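Local coordinates for dopamine N-acetyltransferase-like Protein (Tribolium castaneum, PDB 6V3T) that probably transfers acyl groups from acyl-CoA thioesters such as acetyl-CoA to the amine of arylalkylamines such as serotonin, at residues 171-184 / 196-210. Residues are numbered along the deposited sequence; the frame is centred on the assembly and turned at random.
Sequences AECLGFITEKCVTY and YDTKSPHDYYKVMTK
Val182 and Tyr205 form a hydrogen-bonded antiparallel pair, Tyr205 N to Val182 O at 2.8 Å, and strand 180-183 runs at 165° to strand 204-210; further along, Glu179 and Lys180 both face Val207 in a classic beta bulge, before Ile177 pairs with Thr209. Tyr184, just past the edge strand, puts its ring into the bend of 196-204. Thr198 CG2 lies over one face, 3.8 Å from the ring centroid, Tyr205 N is over the opposite face, and His202 O meets the edge at CD2 (3.2 Å). The hydroxyl reaches past Tyr205 CB to hydrogen-bond Thr163 O, just past strand 157-162, a residue of the acetyl-CoA site. A leucine here would probably leave Thr163 O without that partner and Thr198 CG2 without a ring face to rest on. At the other end, Lys210 CB sits almost squarely over the Phe176 ring, 3.6 Å from its centroid. CG anti to the backbone N (chi1 -154°) sends the lysine chain on past Leu174 O, and its amine pairs with Glu147. Met208 bends at chi3 to set SD 3.6 Å from Ala171 CB. Beside it the extended Lys206 crosses Thr178 and reaches Glu172 OE2 in a long salt bridge (NZ to OE2, 3.5 Å). In this GNAT-type sheet, strand 204-211 is inserted between 157-162 and the edge strand 177-183; helix 165-174, ending in a Schellman motif at Gly175, packs against Met208, helix 138-152 meets Phe176, and helix 94-108 receives Tyr196 and Tyr205.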
loop_
_atom_site.group_PDB
_atom_site.type_symbol
_atom_site.label_atom_id
_atom_site.label_comp_id
_atom_site.label_asym_id
_atom_site.label_seq_id
_atom_site.Cartn_x
_atom_site.Cartn_y
_atom_site.Cartn_z
ATOM N N ALA A 171 -3.051 10.179 6.215
ATOM C CA ALA A 171 -4.233 9.511 6.785
ATOM C C ALA A 171 -4.752 10.336 7.964
ATOM O O ALA A 171 -5.945 10.619 7.985
ATOM C CB ALA A 171 -3.876 8.104 7.184
ATOM N N GLU A 172 -3.879 10.719 8.894
ATOM C CA GLU A 172 -4.250 11.578 10.051
ATOM C C GLU A 172 -5.013 12.785 9.506
ATOM O O GLU A 172 -6.071 13.115 10.056
ATOM C CB GLU A 172 -3.020 12.059 10.829
ATOM C CG GLU A 172 -3.038 11.697 12.307
ATOM C CD GLU A 172 -2.161 10.510 12.689
ATOM O OE1 GLU A 172 -1.313 10.107 11.877
ATOM O OE2 GLU A 172 -2.332 9.986 13.798
ATOM N N CYS A 173 -4.497 13.402 8.444
ATOM C CA CYS A 173 -4.994 14.708 7.940
ATOM C C CYS A 173 -6.387 14.559 7.334
ATOM O O CYS A 173 -7.125 15.540 7.409
ATOM C CB CYS A 173 -4.054 15.366 6.936
ATOM S SG CYS A 173 -3.047 16.673 7.686
ATOM N N LEU A 174 -6.740 13.397 6.768
ATOM C CA LEU A 174 -8.100 13.142 6.207
ATOM C C LEU A 174 -9.015 12.524 7.278
ATOM O O LEU A 174 -10.170 12.227 6.951
ATOM C CB LEU A 174 -7.990 12.230 4.983
ATOM C CG LEU A 174 -7.350 12.843 3.738
ATOM C CD1 LEU A 174 -6.879 11.761 2.778
ATOM C CD2 LEU A 174 -8.312 13.776 3.028
ATOM N N GLY A 175 -8.520 12.329 8.505
ATOM C CA GLY A 175 -9.322 11.942 9.684
ATOM C C GLY A 175 -9.423 10.435 9.873
ATOM O O GLY A 175 -10.339 9.983 10.562
ATOM N N PHE A 176 -8.497 9.669 9.310
ATOM C CA PHE A 176 -8.427 8.202 9.496
ATOM C C PHE A 176 -8.098 7.878 10.957
ATOM O O PHE A 176 -7.292 8.583 11.586
ATOM C CB PHE A 176 -7.383 7.587 8.569
ATOM C CG PHE A 176 -7.867 7.382 7.164
ATOM C CD1 PHE A 176 -8.398 8.434 6.439
ATOM C CD2 PHE A 176 -7.803 6.133 6.571
ATOM C CE1 PHE A 176 -8.853 8.239 5.144
ATOM C CE2 PHE A 176 -8.252 5.942 5.276
ATOM C CZ PHE A 176 -8.778 6.994 4.564
ATOM N N ILE A 177 -8.702 6.797 11.446
ATOM C CA ILE A 177 -8.509 6.206 12.800
ATOM C C ILE A 177 -7.478 5.081 12.691
ATOM O O ILE A 177 -7.509 4.359 11.688
ATOM C CB ILE A 177 -9.876 5.707 13.312
ATOM C CG1 ILE A 177 -10.730 6.871 13.813
ATOM C CG2 ILE A 177 -9.733 4.622 14.369
ATOM C CD1 ILE A 177 -10.228 7.495 15.100
ATOM N N THR A 178 -6.615 4.927 13.696
ATOM C CA THR A 178 -5.684 3.773 13.827
ATOM C C THR A 178 -6.443 2.579 14.413
ATOM O O THR A 178 -6.924 2.682 15.561
ATOM C CB THR A 178 -4.451 4.114 14.671
ATOM O OG1 THR A 178 -3.628 4.987 13.901
ATOM C CG2 THR A 178 -3.651 2.891 15.058
ATOM N N GLU A 179 -6.539 1.497 13.636
ATOM C CA GLU A 179 -7.201 0.222 14.013
ATOM C C GLU A 179 -6.240 -0.619 14.851
ATOM O O GLU A 179 -6.609 -1.001 15.961
ATOM C CB GLU A 179 -7.606 -0.557 12.763
ATOM C CG GLU A 179 -8.694 0.115 11.959
ATOM C CD GLU A 179 -10.068 0.102 12.604
ATOM O OE1 GLU A 179 -10.230 -0.570 13.639
ATOM O OE2 GLU A 179 -10.976 0.752 12.063
ATOM N N LYS A 180 -5.061 -0.915 14.309
ATOM C CA LYS A 180 -3.974 -1.601 15.045
ATOM C C LYS A 180 -2.664 -0.838 14.851
ATOM O O LYS A 180 -2.381 -0.398 13.741
ATOM C CB LYS A 180 -3.818 -3.055 14.594
ATOM C CG LYS A 180 -2.644 -3.771 15.250
ATOM C CD LYS A 180 -2.846 -5.241 15.462
ATOM C CE LYS A 180 -3.550 -5.587 16.748
ATOM N NZ LYS A 180 -2.622 -5.947 17.840
ATOM N N CYS A 181 -1.896 -0.702 15.919
ATOM C CA CYS A 181 -0.540 -0.121 15.898
ATOM C C CYS A 181 0.449 -1.192 16.363
ATOM O O CYS A 181 0.205 -1.796 17.435
ATOM C CB CYS A 181 -0.470 1.116 16.780
ATOM S SG CYS A 181 1.024 2.086 16.474
ATOM N N VAL A 182 1.492 -1.433 15.566
ATOM C CA VAL A 182 2.500 -2.503 15.802
ATOM C C VAL A 182 3.894 -1.951 15.510
ATOM O O VAL A 182 4.115 -1.417 14.396
ATOM C CB VAL A 182 2.219 -3.767 14.963
ATOM C CG1 VAL A 182 1.985 -3.459 13.494
ATOM C CG2 VAL A 182 3.326 -4.795 15.113
ATOM N N THR A 183 4.797 -2.131 16.479
ATOM C CA THR A 183 6.218 -1.705 16.449
ATOM C C THR A 183 7.047 -2.742 15.685
ATOM O O THR A 183 7.004 -3.913 16.077
ATOM C CB THR A 183 6.735 -1.539 17.880
ATOM O OG1 THR A 183 5.624 -1.719 18.764
ATOM C CG2 THR A 183 7.386 -0.192 18.095
ATOM N N TYR A 184 7.778 -2.318 14.651
ATOM C CA TYR A 184 8.650 -3.180 13.811
ATOM C C TYR A 184 9.713 -3.889 14.661
ATOM O O TYR A 184 10.111 -5.026 14.321
ATOM C CB TYR A 184 9.343 -2.343 12.740
ATOM C CG TYR A 184 8.427 -1.751 11.702
ATOM C CD1 TYR A 184 7.710 -2.554 10.832
ATOM C CD2 TYR A 184 8.311 -0.382 11.557
ATOM C CE1 TYR A 184 6.886 -2.014 9.859
ATOM C CE2 TYR A 184 7.495 0.175 10.586
ATOM C CZ TYR A 184 6.779 -0.641 9.731
ATOM O OH TYR A 184 5.975 -0.086 8.777
ATOM N N TYR A 196 12.711 -6.776 11.234
ATOM C CA TYR A 196 12.442 -5.465 10.598
ATOM C C TYR A 196 13.335 -4.425 11.262
ATOM O O TYR A 196 12.872 -3.709 12.179
ATOM C CB TYR A 196 10.962 -5.118 10.719
ATOM C CG TYR A 196 10.056 -6.269 10.378
ATOM C CD1 TYR A 196 9.933 -6.722 9.073
ATOM C CD2 TYR A 196 9.343 -6.925 11.367
ATOM C CE1 TYR A 196 9.104 -7.785 8.754
ATOM C CE2 TYR A 196 8.513 -7.992 11.065
ATOM C CZ TYR A 196 8.390 -8.419 9.754
ATOM O OH TYR A 196 7.574 -9.469 9.462
ATOM N N ASP A 197 14.596 -4.398 10.835
ATOM C CA ASP A 197 15.554 -3.318 11.174
ATOM C C ASP A 197 15.170 -2.109 10.315
ATOM O O ASP A 197 15.770 -1.930 9.233
ATOM C CB ASP A 197 17.001 -3.787 10.990
ATOM C CG ASP A 197 18.011 -2.995 11.805
ATOM O OD1 ASP A 197 17.798 -2.873 13.025
ATOM O OD2 ASP A 197 19.000 -2.505 11.210
ATOM N N THR A 198 14.150 -1.361 10.747
ATOM C CA THR A 198 13.633 -0.147 10.060
ATOM C C THR A 198 14.452 1.062 10.515
ATOM O O THR A 198 14.734 1.154 11.727
ATOM C CB THR A 198 12.141 0.068 10.339
ATOM O OG1 THR A 198 11.956 0.017 11.753
ATOM C CG2 THR A 198 11.253 -0.950 9.660
ATOM N N LYS A 199 14.832 1.938 9.581
ATOM C CA LYS A 199 15.520 3.216 9.900
ATOM C C LYS A 199 14.450 4.249 10.260
ATOM O O LYS A 199 13.426 4.311 9.554
ATOM C CB LYS A 199 16.429 3.656 8.746
ATOM C CG LYS A 199 17.797 2.979 8.726
ATOM C CD LYS A 199 18.555 3.157 7.424
ATOM C CE LYS A 199 19.505 2.015 7.124
ATOM N NZ LYS A 199 19.970 2.060 5.718
ATOM N N SER A 200 14.660 4.981 11.357
ATOM C CA SER A 200 13.759 6.061 11.837
ATOM C C SER A 200 13.517 7.037 10.690
ATOM O O SER A 200 14.378 7.191 9.823
ATOM C CB SER A 200 14.316 6.755 13.062
ATOM O OG SER A 200 13.577 6.404 14.231
ATOM N N PRO A 201 12.353 7.734 10.641
ATOM C CA PRO A 201 11.392 7.790 11.747
ATOM C C PRO A 201 10.247 6.766 11.717
ATOM O O PRO A 201 9.275 6.966 12.429
ATOM C CB PRO A 201 10.807 9.205 11.578
ATOM C CG PRO A 201 10.866 9.480 10.084
ATOM C CD PRO A 201 11.915 8.551 9.504
ATOM N N HIS A 202 10.389 5.698 10.924
ATOM C CA HIS A 202 9.337 4.675 10.680
ATOM C C HIS A 202 9.456 3.546 11.704
ATOM O O HIS A 202 9.872 2.440 11.318
ATOM C CB HIS A 202 9.445 4.194 9.241
ATOM C CG HIS A 202 9.384 5.322 8.273
ATOM N ND1 HIS A 202 9.736 5.194 6.973
ATOM C CD2 HIS A 202 9.027 6.611 8.419
ATOM C CE1 HIS A 202 9.582 6.346 6.341
ATOM N NE2 HIS A 202 9.156 7.236 7.204
ATOM N N ASP A 203 9.104 3.830 12.958
ATOM C CA ASP A 203 9.343 2.930 14.119
ATOM C C ASP A 203 8.158 1.974 14.298
ATOM O O ASP A 203 8.264 1.087 15.177
ATOM C CB ASP A 203 9.559 3.711 15.423
ATOM C CG ASP A 203 10.678 4.741 15.392
ATOM O OD1 ASP A 203 11.619 4.568 14.582
ATOM O OD2 ASP A 203 10.598 5.715 16.186
ATOM N N TYR A 204 7.065 2.154 13.539
ATOM C CA TYR A 204 5.835 1.325 13.670
ATOM C C TYR A 204 4.932 1.430 12.436
ATOM O O TYR A 204 4.995 2.426 11.688
ATOM C CB TYR A 204 5.086 1.708 14.945
ATOM C CG TYR A 204 4.859 3.185 15.120
ATOM C CD1 TYR A 204 5.867 4.046 15.476
ATOM C CD2 TYR A 204 3.621 3.737 14.935
ATOM C CE1 TYR A 204 5.660 5.406 15.624
ATOM C CE2 TYR A 204 3.386 5.091 15.105
ATOM C CZ TYR A 204 4.409 5.938 15.446
ATOM O OH TYR A 204 4.174 7.270 15.596
ATOM N N TYR A 205 4.110 0.390 12.257
ATOM C CA TYR A 205 3.145 0.192 11.142
ATOM C C TYR A 205 1.732 0.289 11.720
ATOM O O TYR A 205 1.429 -0.376 12.746
ATOM C CB TYR A 205 3.421 -1.144 10.443
ATOM C CG TYR A 205 2.261 -1.855 9.781
ATOM C CD1 TYR A 205 1.506 -1.259 8.780
ATOM C CD2 TYR A 205 1.977 -3.175 10.090
ATOM C CE1 TYR A 205 0.473 -1.938 8.144
ATOM C CE2 TYR A 205 0.954 -3.869 9.464
ATOM C CZ TYR A 205 0.194 -3.249 8.488
ATOM O OH TYR A 205 -0.818 -3.945 7.885
ATOM N N LYS A 206 0.916 1.147 11.113
ATOM C CA LYS A 206 -0.495 1.336 11.497
ATOM C C LYS A 206 -1.367 0.860 10.354
ATOM O O LYS A 206 -1.093 1.264 9.206
ATOM C CB LYS A 206 -0.812 2.804 11.747
ATOM C CG LYS A 206 -0.405 3.340 13.104
ATOM C CD LYS A 206 -0.512 4.837 13.134
ATOM C CE LYS A 206 -0.448 5.427 14.517
ATOM N NZ LYS A 206 -0.774 6.865 14.455
ATOM N N VAL A 207 -2.360 0.032 10.669
ATOM C CA VAL A 207 -3.581 -0.134 9.836
ATOM C C VAL A 207 -4.525 1.008 10.220
ATOM O O VAL A 207 -4.754 1.209 11.421
ATOM C CB VAL A 207 -4.211 -1.528 10.003
ATOM C CG1 VAL A 207 -5.556 -1.634 9.304
ATOM C CG2 VAL A 207 -3.276 -2.606 9.485
ATOM N N MET A 208 -4.981 1.762 9.222
ATOM C CA MET A 208 -5.769 3.003 9.402
ATOM C C MET A 208 -6.982 2.937 8.481
ATOM O O MET A 208 -6.919 2.269 7.447
ATOM C CB MET A 208 -4.931 4.246 9.091
ATOM C CG MET A 208 -3.639 4.294 9.889
ATOM S SD MET A 208 -2.686 5.822 9.709
ATOM C CE MET A 208 -3.593 6.896 10.829
ATOM N N THR A 209 -8.039 3.632 8.867
ATOM C CA THR A 209 -9.421 3.365 8.427
ATOM C C THR A 209 -10.237 4.653 8.505
ATOM O O THR A 209 -10.055 5.409 9.480
ATOM C CB THR A 209 -10.007 2.251 9.298
ATOM O OG1 THR A 209 -9.840 1.061 8.529
ATOM C CG2 THR A 209 -11.455 2.471 9.683
ATOM N N LYS A 210 -11.117 4.864 7.529
ATOM C CA LYS A 210 -12.184 5.880 7.613
ATOM C C LYS A 210 -13.466 5.293 7.044
ATOM O O LYS A 210 -13.373 4.507 6.079
ATOM C CB LYS A 210 -11.792 7.145 6.856
ATOM C CG LYS A 210 -12.478 8.400 7.373
ATOM C CD LYS A 210 -12.266 9.596 6.490
ATOM C CE LYS A 210 -13.082 10.795 6.918
ATOM N NZ LYS A 210 -13.543 11.557 5.733
#